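Local coordinates for protein putative glucoamylase (Bacteroides fragilis NCTC 9343, PDB 3EU8) that is of unproven function but, as a putative glucoamylase, probably hydrolyses glucosidic bonds in starch-like or related glucans, at residues A[163-166]-A[167-170]; A[417-420]-A[421-424]; A[52-56]-A[57-61]. All blocks are in the same frame, centred on the assembly; numbering follows the deposited sequence.

Interaction 1: A[163-166]-A[167-170]; sequences IDKL and WREV. With EDO (1,2-ethanediol), chain S.
Lys-165 and Glu-169, one helical turn apart, join their charged ends in an i to i+4 salt bridge on the outer side of helix 154-169. The lysine leaves with CG anti to the backbone N (chi1 -166°) and runs extended until it bends at chi4, which brings NZ to 3.0 Å from Glu-169 OE2. It meets that oxygen on the syn side, 23° out of the carboxylate plane. A water accepts from Lys-165 NZ at 2.7 Å and gives a weak bond to Glu-169 OE1, whose stronger partner is Arg-104, in a second salt bridge. The glutamate thus spans two cations, one in its own helix and one beyond it.

A second i to i+4 ion pair links Asp-164 to Arg-168, more loosely: OD2 lies 3.5 Å from Arg-168 NE, near the guanidinium plane, with carboxylate and guanidinium turned 42° apart. A water bridges the two, donating to Asp-164 OD2 and accepting from Arg-168 NH2. Arg-168 NH2 also reaches the ethanediol O1 in plane at the guanidinium edge (3.2 Å), while Lys-165 CG approaches the group obliquely at 3.6 Å from Arg-168 NH2.

The other carboxylate oxygen, Asp-164 OD1, sits at the edge of the Trp-167 indole, 3.6 Å from CD1. The indole itself turns inward against Leu-143, Leu-211 and Pro-216, its NE1 bonded to Asp-416. Beneath the side chains, Trp-167 N bonds Ile-163 O at 2.9 Å, and Arg-168 N and Glu-169 N follow to Asp-164 O and Lys-165 O.

Charged on one flank, with Ile-163, Leu-166 and Trp-167 packed against helices 85-101, 132-149 and 206-214 on the other, this is an amphipathic surface helix of what is probably the six-hairpin glycosidase fold of this clan, carrying i to i+4 ion pairs near its C-terminal end.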
ATOM      1  N   ILE A 163      17.920 -10.189   3.129  1.00 20.23           N
ATOM      2  CA  ILE A 163      16.749  -9.438   3.616  1.00 22.71           C
ATOM      3  C   ILE A 163      16.734  -9.274   5.136  1.00 20.48           C
ATOM      4  O   ILE A 163      16.414  -8.207   5.641  1.00 23.79           O
ATOM      5  CB  ILE A 163      15.375 -10.069   3.154  1.00 20.79           C
ATOM      6  CG1 ILE A 163      15.276 -10.008   1.632  1.00 22.19           C
ATOM      7  CG2 ILE A 163      14.212  -9.313   3.742  1.00 17.71           C
ATOM      8  CD1 ILE A 163      14.151 -10.800   1.054  1.00 19.41           C
ATOM      9  N   ASP A 164      17.051 -10.325   5.868  1.00 20.93           N
ATOM     10  CA  ASP A 164      17.073 -10.214   7.328  1.00 23.71           C
ATOM     11  C   ASP A 164      18.127  -9.188   7.806  1.00 23.86           C
ATOM     12  O   ASP A 164      17.880  -8.434   8.750  1.00 22.15           O
ATOM     13  CB  ASP A 164      17.273 -11.577   7.984  1.00 23.60           C
ATOM     14  CG  ASP A 164      17.084 -11.546   9.521  1.00 26.64           C
ATOM     15  OD1 ASP A 164      15.935 -11.359   9.986  1.00 22.63           O
ATOM     16  OD2 ASP A 164      18.113 -11.701  10.241  1.00 28.73           O
ATOM     17  N   LYS A 165      19.270  -9.143   7.131  1.00 22.86           N
ATOM     18  CA  LYS A 165      20.298  -8.128   7.430  1.00 24.79           C
ATOM     19  C   LYS A 165      19.791  -6.703   7.138  1.00 24.14           C
ATOM     20  O   LYS A 165      19.987  -5.827   7.950  1.00 23.01           O
ATOM     21  CB  LYS A 165      21.599  -8.387   6.634  1.00 25.95           C
ATOM     22  CG  LYS A 165      22.804  -7.590   7.140  1.00 27.70           C
ATOM     23  CD  LYS A 165      24.065  -8.056   6.449  1.00 30.13           C
ATOM     24  CE  LYS A 165      25.242  -7.088   6.657  1.00 32.18           C
ATOM     25  NZ  LYS A 165      25.204  -5.925   5.695  1.00 28.97           N
ATOM     26  N   LEU A 166      19.150  -6.475   5.985  1.00 23.75           N
ATOM     27  CA  LEU A 166      18.502  -5.153   5.712  1.00 21.30           C
ATOM     28  C   LEU A 166      17.504  -4.770   6.785  1.00 20.37           C
ATOM     29  O   LEU A 166      17.528  -3.653   7.287  1.00 21.32           O
ATOM     30  CB  LEU A 166      17.815  -5.103   4.340  1.00 19.30           C
ATOM     31  CG  LEU A 166      18.724  -5.217   3.103  1.00 23.08           C
ATOM     32  CD1 LEU A 166      17.858  -5.477   1.830  1.00 22.93           C
ATOM     33  CD2 LEU A 166      19.719  -4.037   2.970  1.00 18.55           C
ATOM     34  N   TRP A 167      16.636  -5.708   7.141  1.00 21.36           N
ATOM     35  CA  TRP A 167      15.701  -5.544   8.253  1.00 19.18           C
ATOM     36  C   TRP A 167      16.391  -5.161   9.563  1.00 21.04           C
ATOM     37  O   TRP A 167      15.980  -4.236  10.264  1.00 21.78           O
ATOM     38  CB  TRP A 167      14.948  -6.849   8.412  1.00 18.83           C
ATOM     39  CG  TRP A 167      14.159  -7.088   9.697  1.00 19.20           C
ATOM     40  CD1 TRP A 167      14.276  -8.187  10.525  1.00 23.03           C
ATOM     41  CD2 TRP A 167      13.088  -6.298  10.245  1.00 20.93           C
ATOM     42  NE1 TRP A 167      13.368  -8.111  11.538  1.00 21.75           N
ATOM     43  CE2 TRP A 167      12.643  -6.954  11.415  1.00 21.50           C
ATOM     44  CE3 TRP A 167      12.475  -5.092   9.874  1.00 24.01           C
ATOM     45  CZ2 TRP A 167      11.602  -6.448  12.219  1.00 22.19           C
ATOM     46  CZ3 TRP A 167      11.431  -4.613  10.635  1.00 16.66           C
ATOM     47  CH2 TRP A 167      11.026  -5.272  11.827  1.00 22.16           C
ATOM     48  N   ARG A 168      17.445  -5.878   9.909  1.00 22.15           N
ATOM     49  CA  ARG A 168      18.181  -5.569  11.134  1.00 21.30           C
ATOM     50  C   ARG A 168      18.809  -4.186  11.179  1.00 21.84           C
ATOM     51  O   ARG A 168      18.957  -3.614  12.249  1.00 20.63           O
ATOM     52  CB  ARG A 168      19.267  -6.598  11.377  1.00 23.95           C
ATOM     53  CG  ARG A 168      18.739  -7.966  11.757  1.00 23.30           C
ATOM     54  CD  ARG A 168      19.847  -8.858  12.238  1.00 27.96           C
ATOM     55  NE  ARG A 168      20.638  -9.414  11.164  1.00 25.67           N
ATOM     56  CZ  ARG A 168      21.945  -9.259  10.940  1.00 29.25           C
ATOM     57  NH1 ARG A 168      22.736  -8.484  11.678  1.00 24.01           N
ATOM     58  NH2 ARG A 168      22.473  -9.912   9.906  1.00 26.85           N
ATOM     59  N   GLU A 169      19.206  -3.680  10.016  1.00 23.38           N
ATOM     60  CA  GLU A 169      19.871  -2.383   9.886  1.00 22.34           C
ATOM     61  C   GLU A 169      18.979  -1.184  10.024  1.00 22.41           C
ATOM     62  O   GLU A 169      19.490  -0.096  10.199  1.00 24.81           O
ATOM     63  CB  GLU A 169      20.648  -2.324   8.538  1.00 22.42           C
ATOM     64  CG  GLU A 169      21.852  -3.231   8.576  1.00 19.18           C
ATOM     65  CD  GLU A 169      22.488  -3.550   7.247  1.00 25.64           C
ATOM     66  OE1 GLU A 169      21.847  -3.459   6.189  1.00 27.94           O
ATOM     67  OE2 GLU A 169      23.659  -3.958   7.274  1.00 27.10           O
ATOM     68  N   VAL A 170      17.664  -1.344   9.916  1.00 22.44           N
ATOM     69  CA  VAL A 170      16.790  -0.206  10.024  1.00 21.98           C
ATOM     70  C   VAL A 170      16.780   0.309  11.473  1.00 22.45           C
ATOM     71  O   VAL A 170      16.400  -0.418  12.388  1.00 24.20           O
ATOM     72  CB  VAL A 170      15.337  -0.493   9.541  1.00 24.48           C
ATOM     73  CG1 VAL A 170      14.466   0.754   9.667  1.00 17.68           C
ATOM     74  CG2 VAL A 170      15.320  -1.031   8.115  1.00 17.42           C
TER
HETATM   75  C1  EDO S 460      26.627  -8.874  10.118  1.00 42.37           C
HETATM   76  O1  EDO S 460      25.712  -9.897   9.712  1.00 49.88           O
HETATM   77  C2  EDO S 460      25.842  -7.703  10.693  1.00 49.41           C
HETATM   78  O2  EDO S 460      26.571  -6.470  10.665  1.00 45.34           O
HETATM   79  O   HOH W   1      20.682 -12.184   9.004  1.00 30.43           O
HETATM   80  O   HOH W   2      23.243  -5.468   3.947  1.00 23.54           O

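Interaction 2: A[417-420]-A[421-424]; sequences VQNG and LKKL. With EDO (1,2-ethanediol), chain B.
Gln-418 and Lys-422, one turn apart on the outer side of helix 415-424, share an ethanediol between their side chains, probably from the crystallisation liquor: it is bonded to the first and only in contact with the second. Its O1 donates to Gln-418 OE1 at 2.9 Å, and its O2 lies 3.4 Å from Lys-422 CG; the diol is also hydrogen-bonded to the backbone O of Phe-426. Gln-418 is bent at chi2 (-70°), and its amide is held at both ends because NE2 bonds to the carbonyl O of Met-412.

Lys-422 runs back over the turn below it. Its CG rests 3.3 Å from Gln-418 O, and a bend at chi4 (60°) returns NZ to 3.5 Å from Gln-418 OE1.

On the buried flank Val-417 and Leu-421 lie side by side and point the same way, with CG1 of the valine 4.0 Å from CD1 of the leucine. Phe-411 meets the valine, while Met-412, Ile-210 and Leu-268 pack around the leucine. The backbone turns regularly beneath, from Leu-421 N to Val-417 O (3.0 Å) through to Leu-424 N and Gly-420 O.

Apart from the backbone bonds, the two segments are joined by apolar touching and mild polar proximity, without an ion pair; the positive end of Lys-422 would probably favour the oxygen side of the Gln-418 amide electrostatically.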
ATOM      1  N   VAL A 417       7.594  -9.954  13.796  1.00 22.89           N
ATOM      2  CA  VAL A 417       6.277  -9.345  13.673  1.00 22.92           C
ATOM      3  C   VAL A 417       5.404  -9.784  14.827  1.00 24.27           C
ATOM      4  O   VAL A 417       4.777  -8.956  15.428  1.00 25.40           O
ATOM      5  CB  VAL A 417       5.588  -9.694  12.324  1.00 22.78           C
ATOM      6  CG1 VAL A 417       4.137  -9.250  12.296  1.00 20.30           C
ATOM      7  CG2 VAL A 417       6.394  -9.125  11.162  1.00 22.71           C
ATOM      8  N   GLN A 418       5.382 -11.079  15.138  1.00 23.73           N
ATOM      9  CA  GLN A 418       4.584 -11.578  16.265  1.00 25.17           C
ATOM     10  C   GLN A 418       4.967 -10.926  17.580  1.00 24.63           C
ATOM     11  O   GLN A 418       4.091 -10.549  18.349  1.00 22.95           O
ATOM     12  CB  GLN A 418       4.666 -13.110  16.374  1.00 24.18           C
ATOM     13  CG  GLN A 418       3.891 -13.866  15.230  1.00 31.54           C
ATOM     14  CD  GLN A 418       2.340 -13.743  15.349  1.00 40.69           C
ATOM     15  OE1 GLN A 418       1.800 -13.953  16.424  1.00 37.50           O
ATOM     16  NE2 GLN A 418       1.634 -13.400  14.230  1.00 38.88           N
ATOM     17  N   ASN A 419       6.272 -10.787  17.825  1.00 25.23           N
ATOM     18  CA  ASN A 419       6.755 -10.214  19.072  1.00 27.51           C
ATOM     19  C   ASN A 419       6.363  -8.725  19.157  1.00 26.46           C
ATOM     20  O   ASN A 419       5.996  -8.246  20.205  1.00 26.27           O
ATOM     21  CB  ASN A 419       8.279 -10.373  19.228  1.00 28.55           C
ATOM     22  CG  ASN A 419       8.717 -11.787  19.662  1.00 32.72           C
ATOM     23  OD1 ASN A 419       8.055 -12.445  20.448  1.00 34.27           O
ATOM     24  ND2 ASN A 419       9.879 -12.232  19.166  1.00 37.09           N
ATOM     25  N   GLY A 420       6.466  -8.004  18.050  1.00 25.79           N
ATOM     26  CA  GLY A 420       6.041  -6.615  18.000  1.00 25.41           C
ATOM     27  C   GLY A 420       4.556  -6.463  18.299  1.00 25.37           C
ATOM     28  O   GLY A 420       4.157  -5.592  19.047  1.00 24.03           O
ATOM     29  N   LEU A 421       3.730  -7.346  17.737  1.00 26.99           N
ATOM     30  CA  LEU A 421       2.291  -7.267  17.970  1.00 25.33           C
ATOM     31  C   LEU A 421       1.956  -7.515  19.436  1.00 25.56           C
ATOM     32  O   LEU A 421       1.133  -6.788  20.028  1.00 23.60           O
ATOM     33  CB  LEU A 421       1.509  -8.202  17.037  1.00 26.54           C
ATOM     34  CG  LEU A 421       1.408  -7.821  15.547  1.00 25.61           C
ATOM     35  CD1 LEU A 421       0.960  -9.056  14.731  1.00 22.13           C
ATOM     36  CD2 LEU A 421       0.468  -6.627  15.298  1.00 20.57           C
ATOM     37  N   LYS A 422       2.592  -8.528  20.025  1.00 26.97           N
ATOM     38  CA  LYS A 422       2.435  -8.834  21.463  1.00 27.51           C
ATOM     39  C   LYS A 422       2.837  -7.649  22.328  1.00 26.65           C
ATOM     40  O   LYS A 422       2.112  -7.275  23.221  1.00 25.02           O
ATOM     41  CB  LYS A 422       3.278 -10.064  21.876  1.00 28.64           C
ATOM     42  CG  LYS A 422       2.812 -11.406  21.256  1.00 40.79           C
ATOM     43  CD  LYS A 422       3.899 -12.531  21.361  1.00 50.47           C
ATOM     44  CE  LYS A 422       3.323 -13.953  21.166  1.00 50.46           C
ATOM     45  NZ  LYS A 422       2.685 -14.133  19.840  1.00 52.65           N
ATOM     46  N   LYS A 423       3.986  -7.055  22.034  1.00 25.93           N
ATOM     47  CA  LYS A 423       4.498  -5.912  22.791  1.00 26.75           C
ATOM     48  C   LYS A 423       3.507  -4.711  22.830  1.00 25.91           C
ATOM     49  O   LYS A 423       3.333  -4.057  23.871  1.00 26.76           O
ATOM     50  CB  LYS A 423       5.854  -5.496  22.211  1.00 27.61           C
ATOM     51  CG  LYS A 423       6.650  -4.515  23.029  1.00 31.99           C
ATOM     52  CD  LYS A 423       8.034  -4.299  22.449  1.00 39.08           C
ATOM     53  CE  LYS A 423       8.903  -3.469  23.399  1.00 43.47           C
ATOM     54  NZ  LYS A 423      10.375  -3.608  23.142  1.00 42.41           N
ATOM     55  N   LEU A 424       2.836  -4.462  21.716  1.00 25.90           N
ATOM     56  CA  LEU A 424       1.884  -3.341  21.590  1.00 26.04           C
ATOM     57  C   LEU A 424       0.459  -3.634  22.112  1.00 26.67           C
ATOM     58  O   LEU A 424      -0.396  -2.737  22.162  1.00 26.16           O
ATOM     59  CB  LEU A 424       1.812  -2.903  20.133  1.00 26.01           C
ATOM     60  CG  LEU A 424       3.155  -2.425  19.535  1.00 26.12           C
ATOM     61  CD1 LEU A 424       2.991  -1.770  18.163  1.00 21.15           C
ATOM     62  CD2 LEU A 424       3.822  -1.454  20.512  1.00 22.93           C
TER
HETATM   63  C1  EDO B 473      -0.328 -11.961  17.670  1.00 51.19           C
HETATM   64  O1  EDO B 473      -0.793 -13.301  17.482  1.00 56.82           O
HETATM   65  C2  EDO B 473      -1.117 -11.317  18.793  1.00 49.40           C
HETATM   66  O2  EDO B 473      -0.305 -11.194  19.976  1.00 47.65           O

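Interaction 3: A[52-56]-A[57-61]; sequences GEYPA and GGPEI
Tyr-54 and Pro-59 make a CH-pi contact across the loop joining strands 47-49 and 61-63, just where a type I beta turn, Gly-58 to Ile-61, leads into the second strand. Pro-59 CD sits over the middle of the phenol ring, 3.5 Å from its centroid and 4° off the normal, and the pyrrolidine crosses the tyrosine at about a right angle. Pro-59 CG and CB lie near CZ and the hydroxyl, with Pro-59 CB 3.5 Å from Tyr-54 OH. The ring is brought there by chi1 -68°, which sets CG anti to the carbonyl carbon. His-49 fixes it further, stacking its own ring on the tyrosine and donating its backbone N-H to the hydroxyl.

Gly-57 lies at the bend between them. Its carbonyl O is 3.5 Å from Tyr-54 CB and approaches the ring obliquely. Gly-57 has a positive phi of 109°, a conformation that glycine readily adopts. Two waters bridge the bend in place of direct backbone bonds: one joins Tyr-54 O to Gly-57 N, and the other accepts from Ala-56 N while donating to Gly-57 O at 2.7 Å.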
ATOM      1  N   GLY A  52       3.681   8.579 -22.873  1.00 23.16           N
ATOM      2  CA  GLY A  52       5.065   8.964 -22.925  1.00 23.69           C
ATOM      3  C   GLY A  52       5.424  10.339 -22.418  1.00 23.57           C
ATOM      4  O   GLY A  52       6.596  10.703 -22.386  1.00 24.57           O
ATOM      5  N   GLU A  53       4.428  11.096 -22.003  1.00 24.38           N
ATOM      6  CA  GLU A  53       4.623  12.459 -21.505  1.00 23.86           C
ATOM      7  C   GLU A  53       4.724  12.474 -19.992  1.00 23.93           C
ATOM      8  O   GLU A  53       3.867  11.944 -19.303  1.00 25.10           O
ATOM      9  CB  GLU A  53       3.472  13.353 -21.980  1.00 27.68           C
ATOM     10  CG  GLU A  53       3.621  14.847 -21.730  1.00 34.52           C
ATOM     11  CD  GLU A  53       2.471  15.640 -22.384  1.00 49.82           C
ATOM     12  OE1 GLU A  53       1.363  15.059 -22.637  1.00 44.18           O
ATOM     13  OE2 GLU A  53       2.680  16.851 -22.645  1.00 54.54           O
ATOM     14  N   TYR A  54       5.791  13.073 -19.483  1.00 24.11           N
ATOM     15  CA  TYR A  54       6.096  13.105 -18.055  1.00 24.04           C
ATOM     16  C   TYR A  54       6.379  14.548 -17.638  1.00 27.33           C
ATOM     17  O   TYR A  54       7.534  14.958 -17.640  1.00 28.39           O
ATOM     18  CB  TYR A  54       7.314  12.219 -17.760  1.00 22.43           C
ATOM     19  CG  TYR A  54       7.031  10.752 -17.957  1.00 20.59           C
ATOM     20  CD1 TYR A  54       6.403  10.015 -16.964  1.00 18.80           C
ATOM     21  CD2 TYR A  54       7.368  10.113 -19.140  1.00 17.04           C
ATOM     22  CE1 TYR A  54       6.127   8.688 -17.152  1.00 20.11           C
ATOM     23  CE2 TYR A  54       7.084   8.774 -19.348  1.00 19.54           C
ATOM     24  CZ  TYR A  54       6.459   8.068 -18.355  1.00 21.40           C
ATOM     25  OH  TYR A  54       6.179   6.732 -18.508  1.00 18.90           O
ATOM     26  N   PRO A  55       5.329  15.309 -17.258  1.00 31.00           N
ATOM     27  CA  PRO A  55       5.470  16.717 -16.877  1.00 34.38           C
ATOM     28  C   PRO A  55       6.017  16.950 -15.451  1.00 34.02           C
ATOM     29  O   PRO A  55       6.478  18.048 -15.141  1.00 34.63           O
ATOM     30  CB  PRO A  55       4.029  17.229 -16.957  1.00 33.55           C
ATOM     31  CG  PRO A  55       3.230  16.082 -16.482  1.00 33.48           C
ATOM     32  CD  PRO A  55       3.921  14.880 -17.127  1.00 32.93           C
ATOM     33  N   ALA A  56       5.994  15.933 -14.605  1.00 32.58           N
ATOM     34  CA  ALA A  56       6.314  16.124 -13.206  1.00 32.99           C
ATOM     35  C   ALA A  56       7.169  14.999 -12.666  1.00 31.97           C
ATOM     36  O   ALA A  56       6.873  14.457 -11.592  1.00 35.26           O
ATOM     37  CB  ALA A  56       5.019  16.212 -12.409  1.00 33.46           C
ATOM     38  N   GLY A  57       8.213  14.640 -13.401  1.00 26.26           N
ATOM     39  CA  GLY A  57       9.075  13.527 -13.022  1.00 27.32           C
ATOM     40  C   GLY A  57       8.921  12.295 -13.911  1.00 26.07           C
ATOM     41  O   GLY A  57       7.824  11.955 -14.315  1.00 25.68           O
ATOM     42  N   GLY A  58      10.032  11.624 -14.181  1.00 25.65           N
ATOM     43  CA  GLY A  58      10.069  10.537 -15.147  1.00 25.17           C
ATOM     44  C   GLY A  58       9.823   9.145 -14.588  1.00 22.10           C
ATOM     45  O   GLY A  58       9.855   8.920 -13.375  1.00 22.48           O
ATOM     46  N   PRO A  59       9.706   8.177 -15.493  1.00 20.96           N
ATOM     47  CA  PRO A  59       9.495   6.797 -15.163  1.00 19.83           C
ATOM     48  C   PRO A  59      10.743   6.094 -14.602  1.00 21.50           C
ATOM     49  O   PRO A  59      10.621   5.012 -14.079  1.00 23.73           O
ATOM     50  CB  PRO A  59       9.038   6.196 -16.490  1.00 18.70           C
ATOM     51  CG  PRO A  59       9.841   6.958 -17.482  1.00 21.22           C
ATOM     52  CD  PRO A  59       9.878   8.363 -16.949  1.00 22.69           C
ATOM     53  N   GLU A  60      11.919   6.720 -14.647  1.00 22.81           N
ATOM     54  CA  GLU A  60      13.139   6.117 -14.113  1.00 24.17           C
ATOM     55  C   GLU A  60      13.224   6.210 -12.566  1.00 23.72           C
ATOM     56  O   GLU A  60      14.069   5.556 -11.942  1.00 23.11           O
ATOM     57  CB  GLU A  60      14.405   6.737 -14.798  1.00 24.23           C
ATOM     58  CG  GLU A  60      14.801   8.159 -14.372  1.00 24.05           C
ATOM     59  CD  GLU A  60      13.954   9.252 -14.974  1.00 29.89           C
ATOM     60  OE1 GLU A  60      13.098   8.965 -15.863  1.00 26.06           O
ATOM     61  OE2 GLU A  60      14.173  10.419 -14.581  1.00 29.13           O
ATOM     62  N   ILE A  61      12.380   7.066 -11.972  1.00 23.15           N
ATOM     63  CA  ILE A  61      12.271   7.193 -10.508  1.00 23.13           C
ATOM     64  C   ILE A  61      11.549   5.977  -9.889  1.00 22.44           C
ATOM     65  O   ILE A  61      10.472   5.589 -10.349  1.00 21.53           O
ATOM     66  CB  ILE A  61      11.562   8.512 -10.115  1.00 22.02           C
ATOM     67  CG1 ILE A  61      12.292   9.702 -10.770  1.00 24.10           C
ATOM     68  CG2 ILE A  61      11.426   8.673  -8.567  1.00 15.84           C
ATOM     69  CD1 ILE A  61      13.819   9.760 -10.593  1.00 18.72           C
TER
HETATM   70  O   HOH W   3       9.831  15.231 -15.996  1.00 39.91           O
HETATM   71  O   HOH W   4       5.476  13.083 -14.854  1.00 18.68           O

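Interactions 1 and 2 are neighbours in space, their centres 18 Å apart and nearest atoms about 6 Å apart without touching. Helix 206-214 connects them: Trp-167 packs on its Leu-211 and Ala-214, Leu-421 and Leu-424 on its Ile-210. Asp-416, one residue before 417-420, binds the indole N-H of interaction 1. Interaction 3 stands well apart, its centre 31 Å from interaction 1 and 40 Å from interaction 2, on the other side of the chain's centre from the latter. Each lies 20 to 21 Å from that centre. None includes Ser-11 or Thr-14 of the potassium site.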